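Local coordinates for nuclear transport factor 2 family protein (Rhodopseudomonas palustris, PDB 3DM8), which is of unknown function, named a putative isomerase, and has a SnoaL-like domain of the nuclear transport factor 2 clan, whose fold commonly encloses a ligand pocket, at residues S5-S10 and E75-G80; I28-I33 and N113-N118; R99-R104 and V129-G134. All coordinates share one frame; numbering follows the deposited sequence. Where two conformers were deposited one is given.

Overall arrangement
The cone-like fold of the NTF2 clan wraps a curved mixed sheet around helices, and the three contacts sample different ways of fastening helix, strand and turn to it. Interaction 1 is wholly apolar across its segments, a helix resting on an outermost strand, partly buried. Interaction 2, also partly buried, mixes backbone pairing with an ion pair on one side and packed aliphatic chains on the other. Interaction 3 is a surface contact carried mainly by polar bonds. Interactions 1 and 2 touch through Arg8 and Phe9; interactions 1 and 3 are joined by the Glu75–Arg104 salt bridge. Interactions 2 and 3 lie on opposite sides of the chain's centre, their nearest atoms about 17 Å apart.

Interaction 1 of 3, residues S5-S10 and E75-G80; sequences SLWRFS and ESVMLG
Leu6 and Trp7 of helix 5-19 meet Val77 and Leu79 of strand 67-79, a helix-on-sheet contact within the alpha-plus-beta cone of the NTF2 clan. The strand's alternation sets the pattern: Val77 and Leu79 point toward the helix, whereas Met78, between them, points away and packs on Ala84 of the second subunit. Leu6 turns its CD2 methyl to CD2 of Leu79 at 3.8 Å, the two side chains crossing at a slant. The six-membered ring of Trp7 meets Val77, CH2 lying 3.9 Å from CG1 of Val77. The five-membered end serves the other partner, NE1 of Trp7 standing 4.1 Å from CD1 of Leu79. With CG of Trp7 opposite its carbonyl carbon (chi1 -49°), the ring extends beside Leu6, whose CD2 sits 3.9 Å above one indole face, offset toward the rim. Leu6 and the indole therefore meet the strand side by side; Leu6 also packs on Ala84 of the adjacent strand 83-94 and on Thr109 of strand 100-112 beyond it. Earlier in strand 67-79, Glu75 and Ser76 both face Met87, a classic beta bulge, and Glu75 forms a salt bridge with Arg104. At the start of the helix, NH2 of Arg8 donates a nearly straight bond of 2.9 Å to OG of Ser5, that oxygen lying almost in the guanidinium plane.

Interaction 2 of 3, residues I28-I33 and N113-N118; sequences IIDDNI and NGRLTN
OD1 of Asp30 is gripped by two partners: a water donates to it at 2.6 Å, and NE of Arg115 approaches at 3.3 Å in a weak but fairly straight hydrogen bond that forms part of a salt bridge. The carboxylate oxygen meets the edge of the guanidinium, near its plane, while the two flat groups are turned 31° against each other. The same water weakly accepts from NE of Arg115, closing a small hydrated triangle. A bend at chi3 (-77°) brings the arginine's NE back toward the aspartate. The other oxygen, OD2 of Asp30, accepts from N of Asn32 at 2.9 Å from above the carboxylate plane, making an Asx turn within the type I turn Asp30 to Ile33. With an alanine in place of this aspartate, the Arg115 guanidinium would probably lose its charged mate and the turn its side-chain acceptor. CG2 of Thr117 lies 3.8 Å from CB of Asp30, the two side chains crossing at a slant.

The backbones join through a parallel bridge of Ile29 with Leu116: N of Leu116 donates to O of Ile28 at 2.8 Å, and N of Asp30 to O of Leu116. On the buried face, Ile29 and Leu116 run side by side. CD2 of Leu116 touches two isoleucine methyls, CD1 of Ile33 at 3.5 Å and CD1 of Ile29 at 3.6 Å. A second water bridges O of Asn32 and O of Thr117 at the corner. Phe9 of helix 5-19 covers Ile28, Ile29 and Leu116, Val56 of helix 53-66 packs on Ile33, and strand 100-112 flanks Leu116 through Thr109 and Phe111.

Interaction 3 of 3, residues R99-R104 and V129-G134; sequences RPISVR and VEQALG
Strand 100-104 and helix 129-133 run almost exactly antiparallel, at 175°, with Ile101 nearest Gln131 and the short axes 8.3 Å apart at their closest. Gln131 does most of the work, offering its amide to the strand backbone much as another strand would. OE1 of Gln131 accepts from N of Ser102 at 2.8 Å in a nearly straight bond (175°), and NE2 of Gln131 donates to O of Ser102 at 2.7 Å, in the carbonyl plane. Both backbone polar groups of one residue are thereby occupied by one side chain, and the paired bonds fix the rotation of the amide. Its chain is extended beyond CG, which carries the amide from the helix to the strand backbone. A water donates to both OE1 of Gln131 and O of Pro100. Within the NTF2-like fold this joins the C-terminal helix 125-133 to sheet strand 100-112, whose other neighbour here, strand 83-94, packs on Ile101 through Leu92. Leu128 of the same helix packs on Ile101 and Val103. Nearer the helix end, Arg99 bends at chi2 (53°), so that NE of Arg99 donates a 3.1 Å hydrogen bond to O of Gln131, with that oxygen at the edge of the guanidinium. NH2 of Arg99 then lies 3.5 Å from CA of Gly134, the first residue after the helix, with positive phi, where a CB would come tightly against the guanidinium.

Interaction 1 of 3, residues S5-S10 and E75-G80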
loop_
_atom_site.group_PDB
_atom_site.type_symbol
_atom_site.label_atom_id
_atom_site.label_comp_id
_atom_site.label_asym_id
_atom_site.label_seq_id
_atom_site.Cartn_x
_atom_site.Cartn_y
_atom_site.Cartn_z
ATOM N N SER A 5 -7.333 18.546 3.324
ATOM C CA SER A 5 -5.943 18.658 3.780
ATOM C C SER A 5 -5.010 17.781 2.995
ATOM O O SER A 5 -3.808 18.069 2.905
ATOM C CB SER A 5 -5.832 18.341 5.281
ATOM O OG SER A 5 -6.456 19.383 6.049
ATOM N N LEU A 6 -5.543 16.714 2.428
ATOM C CA LEU A 6 -4.677 15.804 1.629
ATOM C C LEU A 6 -4.111 16.557 0.397
ATOM O O LEU A 6 -2.928 16.451 0.032
ATOM C CB LEU A 6 -5.458 14.585 1.178
ATOM C CG LEU A 6 -4.705 13.630 0.249
ATOM C CD1 LEU A 6 -3.504 13.020 0.997
ATOM C CD2 LEU A 6 -5.629 12.554 -0.424
ATOM N N TRP A 7 -4.993 17.317 -0.225
ATOM C CA TRP A 7 -4.627 18.097 -1.428
ATOM C C TRP A 7 -3.611 19.202 -1.083
ATOM O O TRP A 7 -2.673 19.508 -1.861
ATOM C CB TRP A 7 -5.867 18.640 -2.163
ATOM C CG TRP A 7 -6.925 17.557 -2.403
ATOM C CD1 TRP A 7 -8.235 17.617 -2.082
ATOM C CD2 TRP A 7 -6.711 16.269 -2.978
ATOM N NE1 TRP A 7 -8.872 16.444 -2.446
ATOM C CE2 TRP A 7 -7.947 15.593 -2.973
ATOM C CE3 TRP A 7 -5.590 15.615 -3.477
ATOM C CZ2 TRP A 7 -8.096 14.303 -3.472
ATOM C CZ3 TRP A 7 -5.742 14.328 -3.992
ATOM C CH2 TRP A 7 -6.978 13.696 -3.993
ATOM N N ARG A 8 -3.812 19.806 0.074
ATOM C CA ARG A 8 -2.902 20.864 0.560
ATOM C C ARG A 8 -1.519 20.292 0.840
ATOM O O ARG A 8 -0.476 20.890 0.513
ATOM C CB ARG A 8 -3.462 21.575 1.782
ATOM C CG ARG A 8 -4.751 22.296 1.541
ATOM C CD ARG A 8 -5.200 23.028 2.779
ATOM N NE ARG A 8 -5.202 22.153 3.944
ATOM C CZ ARG A 8 -4.445 22.336 5.027
ATOM N NH1 ARG A 8 -3.637 23.381 5.112
ATOM N NH2 ARG A 8 -4.526 21.487 6.031
ATOM N N PHE A 9 -1.520 19.104 1.433
ATOM C CA PHE A 9 -0.274 18.402 1.727
ATOM C C PHE A 9 0.418 18.006 0.439
ATOM O O PHE A 9 1.620 18.149 0.291
ATOM C CB PHE A 9 -0.541 17.159 2.591
ATOM C CG PHE A 9 0.609 16.235 2.692
ATOM C CD1 PHE A 9 1.760 16.598 3.343
ATOM C CD2 PHE A 9 0.509 14.960 2.205
ATOM C CE1 PHE A 9 2.837 15.737 3.429
ATOM C CE2 PHE A 9 1.588 14.081 2.324
ATOM C CZ PHE A 9 2.751 14.489 2.914
ATOM N N SER A 10 -0.362 17.537 -0.523
ATOM C CA SER A 10 0.189 17.047 -1.767
ATOM C C SER A 10 0.860 18.218 -2.494
ATOM O O SER A 10 1.947 18.069 -3.071
ATOM C CB SER A 10 -0.883 16.373 -2.631
ATOM O OG SER A 10 -0.270 15.806 -3.798
ATOM N N GLU A 75 -4.721 6.745 -8.516
ATOM C CA GLU A 75 -5.478 5.547 -8.898
ATOM C C GLU A 75 -6.711 5.311 -8.075
ATOM O O GLU A 75 -7.735 4.887 -8.587
ATOM C CB GLU A 75 -4.567 4.321 -8.882
ATOM C CG GLU A 75 -3.499 4.405 -9.986
ATOM C CD GLU A 75 -2.360 3.329 -9.918
ATOM O OE1 GLU A 75 -2.146 2.635 -8.882
ATOM O OE2 GLU A 75 -1.636 3.208 -10.922
ATOM N N SER A 76 -6.614 5.555 -6.780
ATOM C CA SER A 76 -7.757 5.408 -5.866
ATOM C C SER A 76 -7.575 6.472 -4.802
ATOM O O SER A 76 -6.456 6.739 -4.391
ATOM C CB SER A 76 -7.775 4.053 -5.122
ATOM O OG SER A 76 -7.365 2.930 -5.903
ATOM N N VAL A 77 -8.667 7.022 -4.356
ATOM C CA VAL A 77 -8.659 8.001 -3.267
ATOM C C VAL A 77 -9.907 7.829 -2.425
ATOM O O VAL A 77 -11.033 7.819 -2.935
ATOM C CB VAL A 77 -8.660 9.438 -3.808
ATOM C CG1 VAL A 77 -8.644 10.425 -2.658
ATOM C CG2 VAL A 77 -7.469 9.669 -4.753
ATOM N N MET A 78 -9.685 7.670 -1.136
ATOM C CA MET A 78 -10.725 7.496 -0.136
ATOM C C MET A 78 -10.573 8.571 0.937
ATOM O O MET A 78 -9.651 8.562 1.730
ATOM C CB MET A 78 -10.645 6.054 0.405
ATOM C CG MET A 78 -10.781 5.052 -0.774
ATOM S SD MET A 78 -11.107 3.274 -0.400
ATOM C CE MET A 78 -11.058 2.376 -2.001
ATOM N N LEU A 79 -11.475 9.528 0.885
ATOM C CA LEU A 79 -11.407 10.716 1.733
ATOM C C LEU A 79 -12.367 10.638 2.878
ATOM O O LEU A 79 -13.530 10.338 2.709
ATOM C CB LEU A 79 -11.733 11.969 0.962
ATOM C CG LEU A 79 -10.851 12.459 -0.157
ATOM C CD1 LEU A 79 -11.402 13.799 -0.599
ATOM C CD2 LEU A 79 -9.412 12.556 0.271
ATOM N N GLY A 80 -11.875 10.954 4.058
ATOM C CA GLY A 80 -12.732 11.174 5.218
ATOM C C GLY A 80 -12.518 12.594 5.754
ATOM O O GLY A 80 -11.793 13.384 5.164
#

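Interaction 2 of 3, residues I28-I33 and N113-N118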
loop_
_atom_site.group_PDB
_atom_site.type_symbol
_atom_site.label_atom_id
_atom_site.label_comp_id
_atom_site.label_asym_id
_atom_site.label_seq_id
_atom_site.Cartn_x
_atom_site.Cartn_y
_atom_site.Cartn_z
ATOM N N ILE A 28 2.456 22.545 7.383
ATOM C CA ILE A 28 1.432 21.492 7.365
ATOM C C ILE A 28 1.798 20.273 8.151
ATOM O O ILE A 28 0.928 19.571 8.600
ATOM C CB ILE A 28 1.006 21.114 5.923
ATOM C CG1 ILE A 28 -0.368 20.417 5.923
ATOM C CG2 ILE A 28 1.996 20.228 5.242
ATOM C CD1 ILE A 28 -1.071 20.421 4.488
ATOM N N ILE A 29 3.079 20.052 8.358
ATOM C CA ILE A 29 3.527 18.882 9.133
ATOM C C ILE A 29 3.405 19.171 10.640
ATOM O O ILE A 29 3.923 20.194 11.126
ATOM C CB ILE A 29 4.983 18.523 8.793
ATOM C CG1 ILE A 29 5.121 18.045 7.330
ATOM C CG2 ILE A 29 5.492 17.383 9.702
ATOM C CD1 ILE A 29 4.130 17.004 6.961
ATOM N N ASP A 30 2.673 18.337 11.394
ATOM C CA ASP A 30 2.516 18.560 12.848
ATOM C C ASP A 30 3.844 18.394 13.543
ATOM O O ASP A 30 4.632 17.549 13.170
ATOM C CB ASP A 30 1.564 17.536 13.468
ATOM C CG ASP A 30 1.177 17.864 14.905
ATOM O OD1 ASP A 30 0.281 18.724 15.121
ATOM O OD2 ASP A 30 1.707 17.208 15.823
ATOM N N ASP A 31 4.049 19.166 14.612
ATOM C CA ASP A 31 5.319 19.118 15.303
ATOM C C ASP A 31 5.632 17.709 15.785
ATOM O O ASP A 31 6.819 17.307 15.886
ATOM C CB ASP A 31 5.359 20.036 16.529
ATOM C CG ASP A 31 5.543 21.526 16.197
ATOM O OD1 ASP A 31 5.790 21.882 15.021
ATOM O OD2 ASP A 31 5.466 22.329 17.167
ATOM N N ASN A 32 4.582 16.937 16.069
ATOM C CA ASN A 32 4.753 15.592 16.641
ATOM C C ASN A 32 4.257 14.522 15.735
ATOM O O ASN A 32 3.826 13.469 16.174
ATOM C CB ASN A 32 4.070 15.465 18.005
ATOM C CG ASN A 32 4.585 16.498 18.996
ATOM O OD1 ASN A 32 3.844 17.415 19.467
ATOM N ND2 ASN A 32 5.856 16.438 19.235
ATOM N N ILE A 33 4.336 14.785 14.445
ATOM C CA ILE A 33 3.931 13.785 13.455
ATOM C C ILE A 33 4.521 12.397 13.729
ATOM O O ILE A 33 5.703 12.222 14.092
ATOM C CB ILE A 33 4.275 14.222 12.022
ATOM C CG1 ILE A 33 3.694 13.233 10.976
ATOM C CG2 ILE A 33 5.823 14.389 11.853
ATOM C CD1 ILE A 33 3.652 13.780 9.575
ATOM N N ASN A 113 -6.478 19.644 12.861
ATOM C CA ASN A 113 -6.362 21.074 12.863
ATOM C C ASN A 113 -5.562 21.495 11.662
ATOM O O ASN A 113 -4.834 22.483 11.687
ATOM C CB ASN A 113 -5.672 21.534 14.126
ATOM C CG ASN A 113 -6.570 21.453 15.328
ATOM O OD1 ASN A 113 -7.742 21.853 15.284
ATOM N ND2 ASN A 113 -6.023 20.945 16.422
ATOM N N GLY A 114 -5.717 20.697 10.636
ATOM C CA GLY A 114 -5.252 21.008 9.284
ATOM C C GLY A 114 -3.807 20.644 9.117
ATOM O O GLY A 114 -3.148 20.998 8.129
ATOM N N ARG A 115 -3.289 19.937 10.104
ATOM C CA ARG A 115 -1.890 19.496 10.042
ATOM C C ARG A 115 -1.844 17.982 9.940
ATOM O O ARG A 115 -2.641 17.283 10.550
ATOM C CB ARG A 115 -1.128 19.953 11.283
ATOM C CG ARG A 115 -1.005 21.461 11.408
ATOM C CD ARG A 115 -0.008 21.823 12.515
ATOM N NE ARG A 115 -0.691 21.622 13.768
ATOM C CZ ARG A 115 -1.523 22.524 14.279
ATOM N NH1 ARG A 115 -1.726 23.669 13.636
ATOM N NH2 ARG A 115 -2.166 22.279 15.411
ATOM N N LEU A 116 -0.851 17.508 9.215
ATOM C CA LEU A 116 -0.577 16.052 9.073
ATOM C C LEU A 116 0.035 15.525 10.356
ATOM O O LEU A 116 1.125 15.919 10.749
ATOM C CB LEU A 116 0.361 15.785 7.903
ATOM C CG LEU A 116 0.679 14.321 7.575
ATOM C CD1 LEU A 116 -0.630 13.659 7.042
ATOM C CD2 LEU A 116 1.810 14.219 6.608
ATOM N N THR A 117 -0.671 14.596 10.989
ATOM C CA THR A 117 -0.289 14.029 12.297
ATOM C C THR A 117 0.167 12.581 12.233
ATOM O O THR A 117 0.884 12.092 13.085
ATOM C CB THR A 117 -1.423 14.158 13.325
ATOM O OG1 THR A 117 -2.607 13.501 12.831
ATOM C CG2 THR A 117 -1.673 15.638 13.653
ATOM N N ASN A 118 -0.247 11.908 11.192
ATOM C CA ASN A 118 0.100 10.503 10.984
ATOM C C ASN A 118 0.163 10.190 9.483
ATOM O O ASN A 118 -0.758 10.511 8.713
ATOM C CB ASN A 118 -0.897 9.588 11.713
ATOM C CG ASN A 118 -0.374 8.159 11.881
ATOM O OD1 ASN A 118 -0.196 7.432 10.904
ATOM N ND2 ASN A 118 -0.064 7.792 13.109
HETATM O O HOH W 1 -2.273 19.198 14.922
HETATM O O HOH W 2 0.832 12.258 15.944
#

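Interaction 3 of 3, residues R99-R104 and V129-G134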
loop_
_atom_site.group_PDB
_atom_site.type_symbol
_atom_site.label_atom_id
_atom_site.label_comp_id
_atom_site.label_asym_id
_atom_site.label_seq_id
_atom_site.Cartn_x
_atom_site.Cartn_y
_atom_site.Cartn_z
ATOM N N ARG A 99 18.269 8.124 -14.006
ATOM C CA ARG A 99 17.522 6.863 -14.133
ATOM C C ARG A 99 15.979 7.115 -14.026
ATOM O O ARG A 99 15.537 7.712 -13.068
ATOM C CB ARG A 99 18.007 5.913 -13.019
ATOM C CG ARG A 99 17.374 4.539 -13.058
ATOM C CD ARG A 99 17.555 3.964 -14.441
ATOM N NE ARG A 99 17.155 2.561 -14.499
ATOM C CZ ARG A 99 17.375 1.778 -15.551
ATOM N NH1 ARG A 99 17.985 2.268 -16.615
ATOM N NH2 ARG A 99 16.985 0.511 -15.541
ATOM N N PRO A 100 15.165 6.684 -15.012
ATOM C CA PRO A 100 13.738 6.753 -14.771
ATOM C C PRO A 100 13.196 5.672 -13.901
ATOM O O PRO A 100 13.496 4.484 -14.056
ATOM C CB PRO A 100 13.107 6.600 -16.159
ATOM C CG PRO A 100 14.179 6.540 -17.105
ATOM C CD PRO A 100 15.459 6.294 -16.397
ATOM N N ILE A 101 12.332 6.094 -13.008
ATOM C CA ILE A 101 11.792 5.170 -12.064
ATOM C C ILE A 101 10.319 5.478 -11.877
ATOM O O ILE A 101 9.946 6.613 -11.797
ATOM C CB ILE A 101 12.533 5.253 -10.716
ATOM C CG1 ILE A 101 14.013 4.870 -10.883
ATOM C CG2 ILE A 101 11.780 4.388 -9.648
ATOM C CD1 ILE A 101 14.840 5.157 -9.646
ATOM N N SER A 102 9.514 4.434 -11.887
ATOM C CA SER A 102 8.064 4.551 -11.558
ATOM C C SER A 102 7.831 3.894 -10.214
ATOM O O SER A 102 8.337 2.791 -9.960
ATOM C CB SER A 102 7.245 3.917 -12.693
ATOM O OG SER A 102 5.881 3.735 -12.364
ATOM N N VAL A 103 7.102 4.573 -9.337
ATOM C CA VAL A 103 6.860 4.112 -7.965
ATOM C C VAL A 103 5.372 4.081 -7.692
ATOM O O VAL A 103 4.711 5.093 -7.850
ATOM C CB VAL A 103 7.525 5.060 -6.955
ATOM C CG1 VAL A 103 7.390 4.525 -5.547
ATOM C CG2 VAL A 103 9.014 5.235 -7.294
ATOM N N ARG A 104 4.852 2.915 -7.296
ATOM C CA ARG A 104 3.466 2.823 -6.925
ATOM C C ARG A 104 3.347 2.738 -5.400
ATOM O O ARG A 104 3.995 1.904 -4.758
ATOM C CB ARG A 104 2.821 1.587 -7.526
ATOM C CG ARG A 104 1.403 1.562 -7.182
ATOM C CD ARG A 104 0.691 0.395 -7.779
ATOM N NE ARG A 104 0.058 0.771 -9.053
ATOM C CZ ARG A 104 0.487 0.388 -10.245
ATOM N NH1 ARG A 104 1.599 -0.320 -10.398
ATOM N NH2 ARG A 104 -0.174 0.786 -11.309
ATOM N N VAL A 129 13.394 -1.344 -6.233
ATOM C CA VAL A 129 14.827 -1.717 -6.093
ATOM C C VAL A 129 15.318 -2.217 -7.439
ATOM O O VAL A 129 16.425 -1.902 -7.866
ATOM C CB VAL A 129 15.121 -2.781 -4.965
ATOM C CG1 VAL A 129 16.506 -3.434 -5.184
ATOM C CG2 VAL A 129 15.019 -2.168 -3.559
ATOM N N GLU A 130 14.497 -3.017 -8.109
ATOM C CA GLU A 130 14.893 -3.550 -9.407
ATOM C C GLU A 130 15.154 -2.461 -10.416
ATOM O O GLU A 130 16.151 -2.491 -11.192
ATOM C CB GLU A 130 13.867 -4.512 -9.971
ATOM C CG GLU A 130 13.893 -5.846 -9.256
ATOM C CD GLU A 130 13.839 -7.046 -10.191
ATOM O OE1 GLU A 130 13.091 -7.001 -11.205
ATOM O OE2 GLU A 130 14.526 -8.056 -9.883
ATOM N N GLN A 131 14.251 -1.494 -10.428
ATOM C CA GLN A 131 14.375 -0.373 -11.375
ATOM C C GLN A 131 15.594 0.470 -11.075
ATOM O O GLN A 131 16.307 0.915 -12.000
ATOM C CB GLN A 131 13.142 0.518 -11.333
ATOM C CG GLN A 131 11.916 -0.035 -11.961
ATOM C CD GLN A 131 10.786 0.969 -11.822
ATOM O OE1 GLN A 131 10.717 1.960 -12.567
ATOM N NE2 GLN A 131 9.912 0.740 -10.850
ATOM N N ALA A 132 15.871 0.658 -9.789
ATOM C CA ALA A 132 17.013 1.498 -9.367
ATOM C C ALA A 132 18.361 0.832 -9.712
ATOM O O ALA A 132 19.338 1.516 -10.093
ATOM C CB ALA A 132 16.930 1.833 -7.854
ATOM N N LEU A 133 18.415 -0.500 -9.616
ATOM C CA LEU A 133 19.682 -1.257 -9.792
ATOM C C LEU A 133 19.856 -1.548 -11.270
ATOM O O LEU A 133 20.983 -1.646 -11.793
ATOM C CB LEU A 133 19.678 -2.612 -9.072
ATOM C CG LEU A 133 19.717 -2.746 -7.544
ATOM C CD1 LEU A 133 19.536 -4.214 -7.121
ATOM C CD2 LEU A 133 20.961 -2.181 -6.952
ATOM N N GLY A 134 18.711 -1.698 -11.916
ATOM C CA GLY A 134 18.580 -1.774 -13.370
ATOM C C GLY A 134 18.890 -3.188 -13.770
ATOM O O GLY A 134 19.126 -3.497 -14.950
HETATM O O HOH W 3 11.125 2.538 -14.981
#